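Local coordinates for protein domain of Unknown Function with a Cystatin-Like Fold (Nostoc punctiforme, PDB 2RGQ) that is of unknown function but has a cystatin-like fold with a SnoaL-like domain of the NTF2 clan, a fold that in relatives often encloses a pocket, at residues Glu84-Ser89 against Lys108-Lys113; Met13-Arg18 against Trp118-Arg123; Cys72-Ile77 against Glu88-Val93. One frame throughout, in Å; residues are numbered along the deposited sequence.

Contact 1: Glu84-Ser89 against Lys108-Lys113; sequences EATMES and KDQVRK
The antiparallel hairpin of strands 84-95 and 101-114 sets A85 opposite V111 and M87 opposite D109, both as hydrogen-bonded pairs. Four backbone bonds establish this: A85 N to V111 O and V111 N to A85 O, then M87 N to D109 O and D109 N to M87 O, the last being the shortest at 2.7 Å. The non-hydrogen-bonded positions between them add CA-H...O contacts, the closest from T86 CA to D109 O at 3.1 Å. The segment axes run 157° apart, close to antiparallel.

On the face bearing A85, V111, M87 and D109, V111 CG2 lies 3.7 Å from A85 CB. Selenomethionine M87 has CG anti to its backbone N (chi1 -178°) and runs beside D109 in the same direction; a bend at chi3 then sets CE 3.1 Å from D109 OD2. That carboxylate is buried but has polar partners: D109 OD1 forms a salt bridge with R123 NE, and D109 OD2 lies 2.6 Å from a water that probably donates to it and is also bonded to S89 OG at 2.9 Å. M87 and V111 continue onto helix 6-25, meeting I12 from the sheet side.

The face of E84, T86 and R112 is more polar. A second water donates to E84 OE1 (2.7 Å) and accepts from R112 NE (3.0 Å), in the plane of the guanidinium at its edge, bridging two opposite charges that do not touch directly. T86 OG1 instead pairs with Q79. One largely buried face laid on a helix, with a partly exposed reverse, belongs to the curved, mixed sheet of the cystatin-like, NTF2-clan fold.

Contact 2: Met13-Arg18 against Trp118-Arg123; sequences MELAAR and WYLILR
L15 brings the apolar part of this contact to W118, Y119 and L120, reaching the strand with both methyls. With CG anti to the carbonyl carbon (chi1 -71°), L15 CD2 comes 3.5 Å from W118 O, while L15 CD1 lies 3.9 Å from Y119 C and 4.1 Å from W118 CB. L15 CB also meets L120 CG at 4.3 Å. An alanine in its place would remove CG and both methyls, which would probably leave a gap over the W118-L120 backbone and the helix less closely seated there.

This is the helix-on-sheet packing of the cystatin-like fold: helix 6-25 lies across the sheet's concave side, its segment axis 8.7 Å from that of strand 118-120 and inclined 50° to it. Beyond the corner at 121, where I121 and L122 form a classic bulge opposite Q110, the chain returns to the helix at R123.

Among the charged groups, R123 NH2 comes 3.4 Å from A16 CB, approaching obliquely. Besides its bridge to D109, a salt bridge to E20 and a cation-pi contact with F19 hold the guanidinium.

The polar link is indirect: no hydrogen bond joins helix and strand, but a water accepts from R18 NH1 (3.0 Å) and probably donates to W118 O (2.9 Å).

Contact 3: Cys72-Ile77 against Glu88-Val93; sequences CSSNAI and ESYLTV
N75 carries CG anti to its carbonyl carbon (chi1 -64°), and Y90 does the same, which lays the amide of one obliquely against the ring of the other. N75 ND2 comes 3.3 Å from Y90 CD2, equally close to CE2, with amide and ring planes 46° apart. Neither polar end stays within the pair: the N75 amide bonds in both directions to H71 O and S73 N of the third subunit, and Y90 OH bonds to D24 of that same subunit.

The hairpin of strands 69-80 and 84-95 is interrupted here by a beta bulge. Pairing S74 with Y90 and then I77 with E88 shifts the register by one residue: N75 and A76 together face S89, and N75 accommodates this with a left-handed backbone (phi 63°). On one side of the bulge Y90 N bonds S74 O at 2.8 Å; on the other, E88 N bonds I77 O at 2.9 Å.

Before S74, a further pair of backbone bonds joins C72 and T92. A water clasps that end, donating to C72 O at 2.9 Å and bonding S74 OG at 2.7 Å and T92 OG1 at 2.9 Å. At the opposite end a bend at chi2 turns the E88 carboxylate back over I77, with E88 OE1 3.8 Å from I77 CB; it makes no hydrogen bond with I77 O, and OE2 bonds Q79.

From the N terminus, helix 6-25 supplies the first half of contact 2, whose partner on the last strand lies 100 residues on; contact 2 thus closes a loop in which contacts 1 and 3 are both nested. Contact 3 closes the short loop from 72-77 to 88-93. Before it ends, contact 1 has begun on the same strand, at 84-89, sharing E88 and S89, and it closes at 108-113. Together they tie three successive antiparallel strands, and strand 117-127 adds a fourth. Contact 2 sets the helix across this sheet: M13 CG lies 3.8 Å from A76 CB of contact 3, and Q110 O and I121 N, 2.8 Å apart, probably bond contact 1 to contact 2.

Contact 1: Glu84-Ser89 against Lys108-Lys113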
ATOM      1  N   GLU B  84      21.963   6.952  -4.378  1.00 12.88           N
ATOM      2  CA  GLU B  84      21.148   8.155  -4.408  1.00 12.42           C
ATOM      3  C   GLU B  84      19.876   7.839  -5.186  1.00 10.61           C
ATOM      4  O   GLU B  84      19.931   7.269  -6.283  1.00 13.69           O
ATOM      5  CB  GLU B  84      21.866   9.284  -5.090  1.00 13.62           C
ATOM      6  CG  GLU B  84      23.213   9.654  -4.473  1.00 16.04           C
ATOM      7  CD  GLU B  84      23.804  10.875  -5.140  1.00 19.06           C
ATOM      8  OE1 GLU B  84      23.407  11.985  -4.737  1.00 20.17           O
ATOM      9  OE2 GLU B  84      24.667  10.707  -6.046  1.00 19.75           O
ATOM     10  N   ALA B  85      18.746   8.194  -4.631  1.00 10.52           N
ATOM     11  CA  ALA B  85      17.483   7.906  -5.301  1.00  9.99           C
ATOM     12  C   ALA B  85      16.419   8.897  -4.858  1.00 11.59           C
ATOM     13  O   ALA B  85      16.622   9.708  -3.932  1.00  9.60           O
ATOM     14  CB  ALA B  85      17.042   6.444  -5.051  1.00  8.46           C
ATOM     15  N   THR B  86      15.319   8.875  -5.604  1.00 13.42           N
ATOM     16  CA  THR B  86      14.161   9.684  -5.329  1.00 12.54           C
ATOM     17  C   THR B  86      12.968   8.756  -5.323  1.00 13.14           C
ATOM     18  O   THR B  86      12.947   7.781  -6.078  1.00 14.53           O
ATOM     19  CB  THR B  86      13.978  10.832  -6.357  1.00 15.24           C
ATOM     20  OG1 THR B  86      13.814  10.268  -7.664  1.00 20.78           O
ATOM     21  CG2 THR B  86      15.168  11.742  -6.357  1.00 13.80           C
HETATM   22  N   MSE B  87      12.058   8.980  -4.390  1.00 13.50           N
HETATM   23  CA  MSE B  87      10.820   8.239  -4.285  1.00 12.87           C
HETATM   24  C   MSE B  87       9.660   9.206  -4.344  1.00 14.51           C
HETATM   25  O   MSE B  87       9.751  10.275  -3.735  1.00 16.07           O
HETATM   26  CB  MSE B  87      10.764   7.461  -2.956  1.00 15.36           C
HETATM   27  CG  MSE B  87       9.495   6.638  -2.827  1.00 15.49           C
HETATM   28 SE   MSE B  87       9.523   5.410  -1.348  0.75 16.47          SE
HETATM   29  CE  MSE B  87       9.835   6.531   0.119  1.00 16.36           C
ATOM     30  N   GLU B  88       8.581   8.842  -5.062  1.00 12.95           N
ATOM     31  CA  GLU B  88       7.320   9.590  -5.058  1.00 12.94           C
ATOM     32  C   GLU B  88       6.291   8.613  -4.523  1.00 12.03           C
ATOM     33  O   GLU B  88       6.340   7.426  -4.831  1.00 12.63           O
ATOM     34  CB  GLU B  88       6.924  10.119  -6.439  1.00 16.39           C
ATOM     35  CG  GLU B  88       7.995  10.935  -7.101  1.00 20.84           C
ATOM     36  CD  GLU B  88       9.046  10.086  -7.827  1.00 23.33           C
ATOM     37  OE1 GLU B  88       8.693   9.215  -8.655  1.00 25.76           O
ATOM     38  OE2 GLU B  88      10.263  10.292  -7.579  1.00 26.64           O
ATOM     39  N   SER B  89       5.338   9.082  -3.738  1.00 11.42           N
ATOM     40  CA  SER B  89       4.366   8.195  -3.152  1.00 12.66           C
ATOM     41  C   SER B  89       3.172   9.010  -2.684  1.00 12.89           C
ATOM     42  O   SER B  89       3.208  10.241  -2.731  1.00 11.38           O
ATOM     43  CB  SER B  89       4.970   7.447  -1.973  1.00 15.43           C
ATOM     44  OG  SER B  89       5.227   8.295  -0.849  1.00 14.38           O
ATOM     45  N   LYS B 108       7.362  13.542  -1.887  1.00 12.43           N
ATOM     46  CA  LYS B 108       8.559  13.368  -2.683  1.00 14.83           C
ATOM     47  C   LYS B 108       9.749  13.230  -1.724  1.00 13.12           C
ATOM     48  O   LYS B 108       9.979  14.114  -0.910  1.00 12.76           O
ATOM     49  CB  LYS B 108       8.793  14.544  -3.631  1.00 18.46           C
ATOM     50  CG  LYS B 108       9.895  14.229  -4.633  1.00 23.50           C
ATOM     51  CD  LYS B 108      10.459  15.452  -5.376  1.00 25.12           C
ATOM     52  CE  LYS B 108      11.891  15.113  -5.852  1.00 27.64           C
ATOM     53  NZ  LYS B 108      12.843  14.855  -4.686  1.00 27.14           N
ATOM     54  N   ASP B 109      10.502  12.147  -1.866  1.00 13.24           N
ATOM     55  CA  ASP B 109      11.664  11.845  -1.004  1.00 14.92           C
ATOM     56  C   ASP B 109      12.960  11.779  -1.788  1.00 15.04           C
ATOM     57  O   ASP B 109      12.996  11.248  -2.890  1.00 16.96           O
ATOM     58  CB  ASP B 109      11.474  10.508  -0.272  1.00 15.42           C
ATOM     59  CG  ASP B 109      10.298  10.519   0.679  1.00 19.24           C
ATOM     60  OD1 ASP B 109      10.282  11.443   1.521  1.00 19.98           O
ATOM     61  OD2 ASP B 109       9.444   9.578   0.649  1.00 22.62           O
ATOM     62  N   GLN B 110      14.008  12.419  -1.273  1.00 14.10           N
ATOM     63  CA  GLN B 110      15.356  12.241  -1.803  1.00 14.45           C
ATOM     64  C   GLN B 110      16.010  11.378  -0.730  1.00 11.92           C
ATOM     65  O   GLN B 110      15.964  11.744   0.483  1.00 11.70           O
ATOM     66  CB  GLN B 110      16.103  13.552  -1.925  1.00 16.78           C
ATOM     67  CG  GLN B 110      15.490  14.550  -2.878  1.00 20.73           C
ATOM     68  CD  GLN B 110      16.237  15.862  -2.885  1.00 24.43           C
ATOM     69  OE1 GLN B 110      17.235  16.033  -2.172  1.00 27.65           O
ATOM     70  NE2 GLN B 110      15.760  16.812  -3.693  1.00 27.48           N
ATOM     71  N   VAL B 111      16.606  10.256  -1.133  1.00 12.74           N
ATOM     72  CA  VAL B 111      17.197   9.317  -0.206  1.00 10.68           C
ATOM     73  C   VAL B 111      18.659   9.070  -0.609  1.00  9.86           C
ATOM     74  O   VAL B 111      19.037   9.324  -1.747  1.00  8.74           O
ATOM     75  CB  VAL B 111      16.458   7.992  -0.109  1.00 11.58           C
ATOM     76  CG1 VAL B 111      15.006   8.216   0.491  1.00 11.35           C
ATOM     77  CG2 VAL B 111      16.487   7.239  -1.475  1.00  9.87           C
ATOM     78  N   ARG B 112      19.452   8.666   0.362  1.00  9.72           N
ATOM     79  CA  ARG B 112      20.881   8.426   0.147  1.00  9.22           C
ATOM     80  C   ARG B 112      21.363   7.258   0.972  1.00 10.77           C
ATOM     81  O   ARG B 112      20.917   7.061   2.118  1.00 11.01           O
ATOM     82  CB  ARG B 112      21.658   9.675   0.507  1.00 10.52           C
ATOM     83  CG  ARG B 112      23.177   9.653   0.211  1.00 11.33           C
ATOM     84  CD  ARG B 112      23.806  10.970   0.606  1.00 12.29           C
ATOM     85  NE  ARG B 112      23.204  12.095  -0.134  1.00 12.90           N
ATOM     86  CZ  ARG B 112      23.201  13.374   0.246  1.00 13.41           C
ATOM     87  NH1 ARG B 112      23.789  13.750   1.330  1.00 14.13           N
ATOM     88  NH2 ARG B 112      22.645  14.295  -0.494  1.00 14.59           N
ATOM     89  N   LYS B 113      22.280   6.493   0.381  1.00 11.23           N
ATOM     90  CA  LYS B 113      22.920   5.376   1.084  1.00 10.59           C
ATOM     91  C   LYS B 113      24.173   5.956   1.729  1.00 11.00           C
ATOM     92  O   LYS B 113      25.059   6.439   1.036  1.00 11.21           O
ATOM     93  CB  LYS B 113      23.244   4.261   0.136  1.00 12.61           C
ATOM     94  CG  LYS B 113      23.877   3.070   0.775  1.00 11.48           C
ATOM     95  CD  LYS B 113      24.082   1.937  -0.192  1.00 12.22           C
ATOM     96  CE  LYS B 113      22.791   1.215  -0.504  1.00 13.18           C
ATOM     97  NZ  LYS B 113      22.964   0.341  -1.738  1.00 12.75           N
TER
HETATM   98  O   HOH W   1      21.635  12.225  -2.680  1.00 21.28           O
HETATM   99  O   HOH W   2       7.883   9.372  -1.406  1.00 11.18           O

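Contact 2: Met13-Arg18 against Trp118-Arg123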
HETATM    1  N   MSE B  13      11.443   1.969   0.481  1.00 12.41           N
HETATM    2  CA  MSE B  13      10.029   1.939   0.806  1.00 14.11           C
HETATM    3  C   MSE B  13       9.842   1.811   2.322  1.00 14.29           C
HETATM    4  O   MSE B  13       8.947   2.429   2.878  1.00 12.40           O
HETATM    5  CB  MSE B  13       9.302   0.819   0.049  1.00 17.34           C
HETATM    6  CG  MSE B  13       9.020   1.211  -1.389  1.00 19.99           C
HETATM    7 SE   MSE B  13       8.003  -0.186  -2.196  0.75 28.02          SE
HETATM    8  CE  MSE B  13       9.391  -1.260  -2.484  1.00 18.50           C
ATOM      9  N   GLU B  14      10.665   0.989   2.972  1.00 13.99           N
ATOM     10  CA  GLU B  14      10.634   0.855   4.455  1.00 13.79           C
ATOM     11  C   GLU B  14      10.938   2.159   5.204  1.00 13.57           C
ATOM     12  O   GLU B  14      10.422   2.379   6.294  1.00 13.26           O
ATOM     13  CB  GLU B  14      11.531  -0.282   4.927  1.00 15.93           C
ATOM     14  CG  GLU B  14      10.875  -1.627   4.786  1.00 19.08           C
ATOM     15  CD  GLU B  14      11.702  -2.762   5.401  1.00 23.14           C
ATOM     16  OE1 GLU B  14      12.666  -2.457   6.158  1.00 24.89           O
ATOM     17  OE2 GLU B  14      11.368  -3.953   5.146  1.00 22.96           O
ATOM     18  N   LEU B  15      11.657   3.095   4.587  1.00 12.53           N
ATOM     19  CA  LEU B  15      11.872   4.398   5.248  1.00 12.40           C
ATOM     20  C   LEU B  15      10.545   5.093   5.455  1.00 13.97           C
ATOM     21  O   LEU B  15      10.322   5.637   6.543  1.00 13.14           O
ATOM     22  CB  LEU B  15      12.728   5.348   4.440  1.00 12.39           C
ATOM     23  CG  LEU B  15      14.207   5.021   4.308  1.00 11.56           C
ATOM     24  CD1 LEU B  15      14.907   5.824   3.181  1.00 12.30           C
ATOM     25  CD2 LEU B  15      14.889   5.210   5.677  1.00 11.00           C
ATOM     26  N   ALA B  16       9.691   5.095   4.417  1.00 12.88           N
ATOM     27  CA  ALA B  16       8.341   5.685   4.511  1.00 12.62           C
ATOM     28  C   ALA B  16       7.508   4.957   5.580  1.00 12.95           C
ATOM     29  O   ALA B  16       6.911   5.592   6.439  1.00 12.01           O
ATOM     30  CB  ALA B  16       7.645   5.628   3.188  1.00 14.36           C
ATOM     31  N   ALA B  17       7.503   3.629   5.521  1.00 11.58           N
ATOM     32  CA  ALA B  17       6.773   2.799   6.481  1.00 11.07           C
ATOM     33  C   ALA B  17       7.264   3.029   7.906  1.00 10.21           C
ATOM     34  O   ALA B  17       6.447   3.263   8.812  1.00 12.01           O
ATOM     35  CB  ALA B  17       6.841   1.295   6.083  1.00  9.77           C
ATOM     36  N   ARG B  18       8.584   3.135   8.094  1.00 10.08           N
ATOM     37  CA  ARG B  18       9.173   3.431   9.419  1.00 10.73           C
ATOM     38  C   ARG B  18       8.820   4.843   9.933  1.00 11.96           C
ATOM     39  O   ARG B  18       8.425   4.985  11.091  1.00 10.80           O
ATOM     40  CB  ARG B  18      10.692   3.226   9.382  1.00 12.65           C
ATOM     41  CG  ARG B  18      11.097   1.773   9.330  1.00 14.41           C
ATOM     42  CD  ARG B  18      12.557   1.656   8.898  1.00 17.94           C
ATOM     43  NE  ARG B  18      13.475   2.302   9.840  1.00 18.86           N
ATOM     44  CZ  ARG B  18      14.682   2.794   9.522  1.00 21.66           C
ATOM     45  NH1 ARG B  18      15.135   2.754   8.289  1.00 20.55           N
ATOM     46  NH2 ARG B  18      15.446   3.332  10.461  1.00 22.39           N
ATOM     47  N   TRP B 118      20.190   3.121   3.827  1.00  9.19           N
ATOM     48  CA  TRP B 118      19.429   4.212   3.212  1.00 11.12           C
ATOM     49  C   TRP B 118      18.819   5.098   4.282  1.00 10.30           C
ATOM     50  O   TRP B 118      18.336   4.621   5.341  1.00  9.24           O
ATOM     51  CB  TRP B 118      18.311   3.722   2.295  1.00 10.73           C
ATOM     52  CG  TRP B 118      18.799   3.067   1.076  1.00 10.14           C
ATOM     53  CD1 TRP B 118      18.987   1.749   0.896  1.00  8.47           C
ATOM     54  CD2 TRP B 118      19.155   3.709  -0.148  1.00 10.00           C
ATOM     55  NE1 TRP B 118      19.405   1.501  -0.392  1.00 12.66           N
ATOM     56  CE2 TRP B 118      19.539   2.694  -1.050  1.00  9.76           C
ATOM     57  CE3 TRP B 118      19.218   5.035  -0.561  1.00 11.83           C
ATOM     58  CZ2 TRP B 118      19.973   2.969  -2.366  1.00 11.54           C
ATOM     59  CZ3 TRP B 118      19.634   5.330  -1.878  1.00 11.29           C
ATOM     60  CH2 TRP B 118      20.017   4.294  -2.762  1.00 10.79           C
ATOM     61  N   TYR B 119      18.853   6.392   3.993  1.00  9.39           N
ATOM     62  CA  TYR B 119      18.297   7.436   4.832  1.00  9.73           C
ATOM     63  C   TYR B 119      17.565   8.503   4.051  1.00  9.92           C
ATOM     64  O   TYR B 119      17.886   8.761   2.892  1.00  9.44           O
ATOM     65  CB  TYR B 119      19.426   8.201   5.540  1.00 11.46           C
ATOM     66  CG  TYR B 119      20.192   7.388   6.504  1.00 10.78           C
ATOM     67  CD1 TYR B 119      19.744   7.219   7.819  1.00 12.29           C
ATOM     68  CD2 TYR B 119      21.347   6.744   6.113  1.00 12.39           C
ATOM     69  CE1 TYR B 119      20.461   6.441   8.716  1.00 13.07           C
ATOM     70  CE2 TYR B 119      22.071   5.949   6.999  1.00 14.54           C
ATOM     71  CZ  TYR B 119      21.639   5.814   8.295  1.00 14.34           C
ATOM     72  OH  TYR B 119      22.366   4.998   9.127  1.00 14.25           O
ATOM     73  N   LEU B 120      16.560   9.106   4.674  1.00 10.21           N
ATOM     74  CA  LEU B 120      15.909  10.281   4.130  1.00  9.71           C
ATOM     75  C   LEU B 120      16.832  11.519   4.175  1.00 12.83           C
ATOM     76  O   LEU B 120      17.322  11.923   5.262  1.00 13.19           O
ATOM     77  CB  LEU B 120      14.632  10.591   4.945  1.00 10.70           C
ATOM     78  CG  LEU B 120      13.452   9.616   4.823  1.00 11.62           C
ATOM     79  CD1 LEU B 120      12.407   9.951   5.891  1.00 11.86           C
ATOM     80  CD2 LEU B 120      12.821   9.672   3.440  1.00 11.86           C
ATOM     81  N   ILE B 121      17.087  12.122   3.012  1.00 10.66           N
ATOM     82  CA  ILE B 121      17.797  13.411   2.936  1.00  9.56           C
ATOM     83  C   ILE B 121      16.792  14.562   2.957  1.00 11.19           C
ATOM     84  O   ILE B 121      17.005  15.600   3.605  1.00  9.39           O
ATOM     85  CB  ILE B 121      18.654  13.537   1.645  1.00 12.61           C
ATOM     86  CG1 ILE B 121      19.735  12.429   1.625  1.00 12.69           C
ATOM     87  CG2 ILE B 121      19.234  14.989   1.495  1.00 13.13           C
ATOM     88  CD1 ILE B 121      20.719  12.453   2.816  1.00 14.97           C
ATOM     89  N   LEU B 122      15.730  14.415   2.174  1.00 11.02           N
ATOM     90  CA  LEU B 122      14.702  15.412   2.117  1.00 11.77           C
ATOM     91  C   LEU B 122      13.389  14.786   1.819  1.00 10.83           C
ATOM     92  O   LEU B 122      13.213  14.171   0.771  1.00 11.12           O
ATOM     93  CB  LEU B 122      14.986  16.459   1.036  1.00 12.35           C
ATOM     94  CG  LEU B 122      13.910  17.530   0.823  1.00 14.42           C
ATOM     95  CD1 LEU B 122      13.631  18.309   2.103  1.00 12.95           C
ATOM     96  CD2 LEU B 122      14.374  18.464  -0.244  1.00 14.65           C
ATOM     97  N   ARG B 123      12.447  14.951   2.736  1.00 10.40           N
ATOM     98  CA  ARG B 123      11.068  14.518   2.520  1.00 10.37           C
ATOM     99  C   ARG B 123      10.213  15.770   2.413  1.00 12.55           C
ATOM    100  O   ARG B 123      10.209  16.604   3.331  1.00 12.49           O
ATOM    101  CB  ARG B 123      10.604  13.578   3.635  1.00 11.42           C
ATOM    102  CG  ARG B 123       9.090  13.395   3.621  1.00 14.88           C
ATOM    103  CD  ARG B 123       8.621  12.300   4.508  1.00 17.45           C
ATOM    104  NE  ARG B 123       8.650  11.054   3.749  1.00 18.50           N
ATOM    105  CZ  ARG B 123       7.780  10.061   3.889  1.00 20.55           C
ATOM    106  NH1 ARG B 123       6.813  10.072   4.791  1.00 22.71           N
ATOM    107  NH2 ARG B 123       7.882   9.018   3.093  1.00 22.24           N
TER
HETATM  108  O   HOH W   3      17.446   4.732   8.125  1.00 16.11           O

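Contact 3: Cys72-Ile77 against Glu88-Val93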
ATOM      1  N   CYS B  72      -0.710   6.098   6.072  1.00 13.52           N
ATOM      2  CA  CYS B  72      -0.412   4.979   5.163  1.00 14.44           C
ATOM      3  C   CYS B  72       0.247   5.461   3.895  1.00 15.28           C
ATOM      4  O   CYS B  72      -0.190   6.448   3.317  1.00 12.73           O
ATOM      5  CB  CYS B  72      -1.686   4.238   4.757  1.00 16.74           C
ATOM      6  SG  CYS B  72      -2.723   3.714   6.092  1.00 18.88           S
ATOM      7  N   SER B  73       1.293   4.726   3.496  1.00 15.22           N
ATOM      8  CA  SER B  73       2.056   4.980   2.286  0.50 16.26           C
ATOM      9  C   SER B  73       1.577   4.050   1.166  1.00 15.76           C
ATOM     10  O   SER B  73       1.344   2.858   1.410  1.00 17.46           O
ATOM     11  CB  SER B  73       3.553   4.755   2.562  0.50 16.25           C
ATOM     12  OG  SER B  73       4.349   4.971   1.414  0.50 16.32           O
ATOM     13  N   SER B  74       1.462   4.574  -0.069  1.00 14.83           N
ATOM     14  CA  SER B  74       1.052   3.784  -1.239  1.00 13.99           C
ATOM     15  C   SER B  74       1.628   4.364  -2.524  1.00 13.64           C
ATOM     16  O   SER B  74       2.146   5.465  -2.494  1.00 11.31           O
ATOM     17  CB  SER B  74      -0.458   3.701  -1.379  1.00 14.95           C
ATOM     18  OG  SER B  74      -1.057   4.953  -1.671  1.00 17.61           O
ATOM     19  N   ASN B  75       1.634   3.547  -3.567  1.00 10.75           N
ATOM     20  CA  ASN B  75       2.021   3.953  -4.950  1.00 11.05           C
ATOM     21  C   ASN B  75       3.471   4.401  -5.054  1.00  9.73           C
ATOM     22  O   ASN B  75       3.771   5.378  -5.763  1.00 12.33           O
ATOM     23  CB  ASN B  75       1.116   5.071  -5.500  1.00 11.94           C
ATOM     24  CG  ASN B  75      -0.346   4.673  -5.670  1.00 14.34           C
ATOM     25  OD1 ASN B  75      -0.704   3.544  -5.493  1.00 18.22           O
ATOM     26  ND2 ASN B  75      -1.192   5.647  -6.059  1.00 18.03           N
ATOM     27  N   ALA B  76       4.364   3.716  -4.352  1.00 11.01           N
ATOM     28  CA  ALA B  76       5.774   4.109  -4.410  1.00 12.39           C
ATOM     29  C   ALA B  76       6.362   3.905  -5.812  1.00 11.71           C
ATOM     30  O   ALA B  76       6.198   2.849  -6.457  1.00 12.90           O
ATOM     31  CB  ALA B  76       6.612   3.356  -3.398  1.00 12.88           C
ATOM     32  N   ILE B  77       7.050   4.937  -6.277  1.00 12.89           N
ATOM     33  CA  ILE B  77       7.818   4.875  -7.512  1.00 12.70           C
ATOM     34  C   ILE B  77       9.195   5.408  -7.111  1.00 12.57           C
ATOM     35  O   ILE B  77       9.320   6.533  -6.610  1.00 12.87           O
ATOM     36  CB  ILE B  77       7.249   5.700  -8.634  1.00 15.08           C
ATOM     37  CG1 ILE B  77       5.784   5.269  -8.934  1.00 15.99           C
ATOM     38  CG2 ILE B  77       8.186   5.602  -9.889  1.00 16.27           C
ATOM     39  CD1 ILE B  77       5.159   6.100 -10.035  1.00 16.83           C
ATOM     40  N   GLU B  88       8.581   8.842  -5.062  1.00 12.95           N
ATOM     41  CA  GLU B  88       7.320   9.590  -5.058  1.00 12.94           C
ATOM     42  C   GLU B  88       6.291   8.613  -4.523  1.00 12.03           C
ATOM     43  O   GLU B  88       6.340   7.426  -4.831  1.00 12.63           O
ATOM     44  CB  GLU B  88       6.924  10.119  -6.439  1.00 16.39           C
ATOM     45  CG  GLU B  88       7.995  10.935  -7.101  1.00 20.84           C
ATOM     46  CD  GLU B  88       9.046  10.086  -7.827  1.00 23.33           C
ATOM     47  OE1 GLU B  88       8.693   9.215  -8.655  1.00 25.76           O
ATOM     48  OE2 GLU B  88      10.263  10.292  -7.579  1.00 26.64           O
ATOM     49  N   SER B  89       5.338   9.082  -3.738  1.00 11.42           N
ATOM     50  CA  SER B  89       4.366   8.195  -3.152  1.00 12.66           C
ATOM     51  C   SER B  89       3.172   9.010  -2.684  1.00 12.89           C
ATOM     52  O   SER B  89       3.208  10.241  -2.731  1.00 11.38           O
ATOM     53  CB  SER B  89       4.970   7.447  -1.973  1.00 15.43           C
ATOM     54  OG  SER B  89       5.227   8.295  -0.849  1.00 14.38           O
ATOM     55  N   TYR B  90       2.146   8.297  -2.231  1.00 11.77           N
ATOM     56  CA  TYR B  90       1.007   8.920  -1.633  1.00 10.43           C
ATOM     57  C   TYR B  90       0.972   8.653  -0.161  1.00 12.11           C
ATOM     58  O   TYR B  90       1.408   7.616   0.265  1.00 12.36           O
ATOM     59  CB  TYR B  90      -0.286   8.358  -2.203  1.00 10.09           C
ATOM     60  CG  TYR B  90      -0.665   8.824  -3.585  1.00 11.11           C
ATOM     61  CD1 TYR B  90      -0.006   9.869  -4.235  1.00 11.05           C
ATOM     62  CD2 TYR B  90      -1.772   8.266  -4.198  1.00  9.17           C
ATOM     63  CE1 TYR B  90      -0.450  10.339  -5.453  1.00 11.67           C
ATOM     64  CE2 TYR B  90      -2.225   8.737  -5.414  1.00 11.30           C
ATOM     65  CZ  TYR B  90      -1.546   9.753  -6.043  1.00 10.84           C
ATOM     66  OH  TYR B  90      -1.955  10.232  -7.246  1.00 13.05           O
ATOM     67  N   LEU B  91       0.354   9.591   0.554  1.00 11.33           N
ATOM     68  CA  LEU B  91       0.106   9.503   1.972  1.00 13.16           C
ATOM     69  C   LEU B  91      -1.379   9.693   2.135  1.00 12.82           C
ATOM     70  O   LEU B  91      -1.955  10.644   1.569  1.00 12.25           O
ATOM     71  CB  LEU B  91       0.860  10.574   2.746  1.00 15.02           C
ATOM     72  CG  LEU B  91       0.675  10.658   4.271  1.00 16.72           C
ATOM     73  CD1 LEU B  91       1.079   9.362   4.909  1.00 17.85           C
ATOM     74  CD2 LEU B  91       1.470  11.854   4.839  1.00 19.52           C
ATOM     75  N   THR B  92      -2.032   8.734   2.793  1.00 13.53           N
ATOM     76  CA  THR B  92      -3.435   8.881   3.177  1.00 12.44           C
ATOM     77  C   THR B  92      -3.522   8.716   4.693  1.00 13.32           C
ATOM     78  O   THR B  92      -2.829   7.867   5.267  1.00 14.19           O
ATOM     79  CB  THR B  92      -4.347   7.900   2.431  1.00 12.44           C
ATOM     80  OG1 THR B  92      -3.801   6.574   2.535  1.00 16.54           O
ATOM     81  CG2 THR B  92      -4.427   8.311   0.941  1.00 13.71           C
ATOM     82  N   VAL B  93      -4.350   9.528   5.352  1.00 12.06           N
ATOM     83  CA  VAL B  93      -4.428   9.559   6.791  1.00 10.96           C
ATOM     84  C   VAL B  93      -5.879   9.321   7.211  1.00 11.30           C
ATOM     85  O   VAL B  93      -6.812   9.937   6.666  1.00 11.15           O
ATOM     86  CB  VAL B  93      -3.899  10.915   7.341  1.00 13.10           C
ATOM     87  CG1 VAL B  93      -3.751  10.875   8.896  1.00 13.78           C
ATOM     88  CG2 VAL B  93      -2.567  11.327   6.663  1.00 13.22           C
TER
HETATM   89  O   HOH W   4      -1.571   5.880   0.790  1.00 19.08           O
HETATM   90  O   HOH W   5       4.086   8.054   1.388  1.00 35.80           O